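Local coordinates for protein NADPH-dependent aldehyde reductase YqhD (Escherichia coli, PDB 4QGS) that reduces a broad range of short-chain aldehydes to the corresponding alcohols, using NADPH as hydride donor and one zinc ion per subunit, at residues Asn305-Arg308 and Asp309-Ala313. Numbering follows the deposited sequence.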
ATOM      1  N   ASN A 305      13.769   6.891  16.867  1.00 18.13           N
ATOM      2  CA  ASN A 305      14.735   7.279  17.889  1.00 20.11           C
ATOM      3  C   ASN A 305      15.715   8.312  17.353  1.00 20.76           C
ATOM      4  O   ASN A 305      16.062   9.274  18.041  1.00 22.29           O
ATOM      5  CB  ASN A 305      15.510   6.074  18.427  1.00 21.00           C
ATOM      6  CG  ASN A 305      16.610   6.494  19.380  1.00 27.49           C
ATOM      7  OD1 ASN A 305      16.340   7.031  20.459  1.00 28.48           O
ATOM      8  ND2 ASN A 305      17.850   6.290  18.976  1.00 26.35           N
ATOM      9  N   GLU A 306      16.138   8.130  16.108  1.00 18.05           N
ATOM     10  CA  GLU A 306      17.068   9.054  15.482  1.00 18.94           C
ATOM     11  C   GLU A 306      16.445  10.441  15.267  1.00 23.38           C
ATOM     12  O   GLU A 306      17.124  11.460  15.371  1.00 19.79           O
ATOM     13  CB  GLU A 306      17.555   8.477  14.152  1.00 22.19           C
ATOM     14  CG  GLU A 306      18.405   9.425  13.333  1.00 22.01           C
ATOM     15  CD  GLU A 306      19.733   9.729  13.993  1.00 26.02           C
ATOM     16  OE1 GLU A 306      20.274   8.839  14.688  1.00 28.84           O
ATOM     17  OE2 GLU A 306      20.224  10.866  13.828  1.00 30.63           O
ATOM     18  N   LYS A 307      15.154  10.465  14.966  1.00 17.46           N
ATOM     19  CA  LYS A 307      14.467  11.704  14.644  1.00 22.32           C
ATOM     20  C   LYS A 307      13.604  12.186  15.806  1.00 23.24           C
ATOM     21  O   LYS A 307      12.608  12.897  15.607  1.00 21.37           O
ATOM     22  CB  LYS A 307      13.612  11.519  13.387  1.00 19.46           C
ATOM     23  CG  LYS A 307      14.397  11.176  12.135  1.00 20.44           C
ATOM     24  CD  LYS A 307      15.458  12.230  11.814  1.00 19.65           C
ATOM     25  CE  LYS A 307      14.824  13.585  11.490  1.00 23.09           C
ATOM     26  NZ  LYS A 307      15.847  14.682  11.499  1.00 20.87           N
ATOM     27  N   ARG A 308      13.969  11.795  17.020  1.00 18.99           N
ATOM     28  CA  ARG A 308      13.121  12.086  18.175  1.00 19.56           C
ATOM     29  C   ARG A 308      13.077  13.584  18.474  1.00 24.76           C
ATOM     30  O   ARG A 308      12.162  14.050  19.145  1.00 24.22           O
ATOM     31  CB  ARG A 308      13.597  11.318  19.407  1.00 23.17           C
ATOM     32  CG  ARG A 308      15.022  11.653  19.839  1.00 25.17           C
ATOM     33  CD  ARG A 308      15.518  10.629  20.834  1.00 27.36           C
ATOM     34  NE  ARG A 308      14.761  10.676  22.077  1.00 29.61           N
ATOM     35  CZ  ARG A 308      14.284   9.609  22.706  1.00 30.83           C
ATOM     36  NH1 ARG A 308      13.607   9.759  23.836  1.00 30.99           N
ATOM     37  NH2 ARG A 308      14.476   8.394  22.211  1.00 28.92           N
ATOM     38  N   ASP A 309      14.061  14.327  17.975  1.00 20.85           N
ATOM     39  CA  ASP A 309      14.065  15.782  18.131  1.00 25.77           C
ATOM     40  C   ASP A 309      12.979  16.447  17.284  1.00 23.77           C
ATOM     41  O   ASP A 309      12.097  17.123  17.812  1.00 25.90           O
ATOM     42  CB  ASP A 309      15.435  16.360  17.758  1.00 26.94           C
ATOM     43  CG  ASP A 309      16.511  15.991  18.751  1.00 33.44           C
ATOM     44  OD1 ASP A 309      16.223  15.975  19.967  1.00 39.51           O
ATOM     45  OD2 ASP A 309      17.642  15.696  18.311  1.00 39.91           O
ATOM     46  N   THR A 310      13.048  16.275  15.968  1.00 21.61           N
ATOM     47  CA  THR A 310      12.099  16.941  15.089  1.00 21.42           C
ATOM     48  C   THR A 310      10.701  16.347  15.231  1.00 23.92           C
ATOM     49  O   THR A 310       9.713  17.036  14.996  1.00 21.54           O
ATOM     50  CB  THR A 310      12.515  16.855  13.610  1.00 24.76           C
ATOM     51  OG1 THR A 310      12.597  15.480  13.213  1.00 24.81           O
ATOM     52  CG2 THR A 310      13.865  17.514  13.383  1.00 27.03           C
ATOM     53  N   LYS A 311      10.619  15.072  15.617  1.00 19.25           N
ATOM     54  CA  LYS A 311       9.316  14.421  15.750  1.00 17.30           C
ATOM     55  C   LYS A 311       8.785  14.456  17.175  1.00 20.32           C
ATOM     56  O   LYS A 311       7.803  13.792  17.497  1.00 20.22           O
ATOM     57  CB  LYS A 311       9.401  12.956  15.289  1.00 17.26           C
ATOM     58  CG  LYS A 311       9.647  12.784  13.807  1.00 19.19           C
ATOM     59  CD  LYS A 311       9.694  11.277  13.463  1.00 17.59           C
ATOM     60  CE  LYS A 311       9.956  11.058  11.987  1.00 19.64           C
ATOM     61  NZ  LYS A 311       8.855  11.582  11.124  1.00 18.21           N
ATOM     62  N   ARG A 312       9.439  15.229  18.036  1.00 21.42           N
ATOM     63  CA  ARG A 312       9.178  15.142  19.463  1.00 20.24           C
ATOM     64  C   ARG A 312       7.702  15.351  19.827  1.00 18.38           C
ATOM     65  O   ARG A 312       7.122  14.521  20.518  1.00 19.31           O
ATOM     66  CB  ARG A 312      10.061  16.147  20.211  1.00 22.58           C
ATOM     67  CG  ARG A 312       9.652  16.406  21.626  1.00 29.78           C
ATOM     68  CD  ARG A 312      10.317  17.683  22.104  1.00 39.50           C
ATOM     69  NE  ARG A 312      10.659  17.636  23.520  1.00 55.20           N
ATOM     70  CZ  ARG A 312       9.864  18.063  24.495  1.00 60.11           C
ATOM     71  NH1 ARG A 312       8.663  18.569  24.222  1.00 53.44           N
ATOM     72  NH2 ARG A 312      10.272  17.976  25.753  1.00 56.97           N
ATOM     73  N   ALA A 313       7.088  16.435  19.359  1.00 21.47           N
ATOM     74  CA  ALA A 313       5.707  16.729  19.717  1.00 20.34           C
ATOM     75  C   ALA A 313       4.735  15.632  19.281  1.00 21.18           C
ATOM     76  O   ALA A 313       3.880  15.224  20.058  1.00 19.05           O
ATOM     77  CB  ALA A 313       5.285  18.072  19.120  1.00 23.29           C
TER
HETATM   78  O   HOH W   1      15.737  14.997  14.679  1.00 21.39           O
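Lys-307 and Lys-311 meet in a local helix-to-helix connection on the surface of the C-terminal, all-helical part of the enzyme, where helix 292-306 ends and a type I beta turn from Asp-309 to Arg-312 leads into helix 312-323. The backbone N of Lys-311 donates to O of Lys-307 (2.9 Å), tying the end of one helix to the start of the next. Alongside it, CD of Lys-311 lies 3.9 Å from CB of Lys-307. A long aliphatic stem with a charged end suits this buried position: extended through chi2 and chi3 (both -179°), it carries NZ to salt bridges with Asp-274 and Glu-381 and a hydrogen bond to the carbonyl O of Val-215. A methionine in place of Lys-311 would probably leave both carboxylates without this counter-charge and the Val-215 carbonyl without its donor. The Lys-307 chain instead folds back, bent at chi2 and chi3, which brings CE within 3.4 Å of Thr-310 OG1 and NZ into a salt bridge with Asp-384. Arg-308 forms salt bridges with Asp-331 through NH1 and with Asp-335 through NH2, and NH2 also donates to Asn-305 OD1 (2.9 Å) in the carbonyl plane. A water accepts from both Lys-307 NZ and Thr-310 N, 3.2 Å from each.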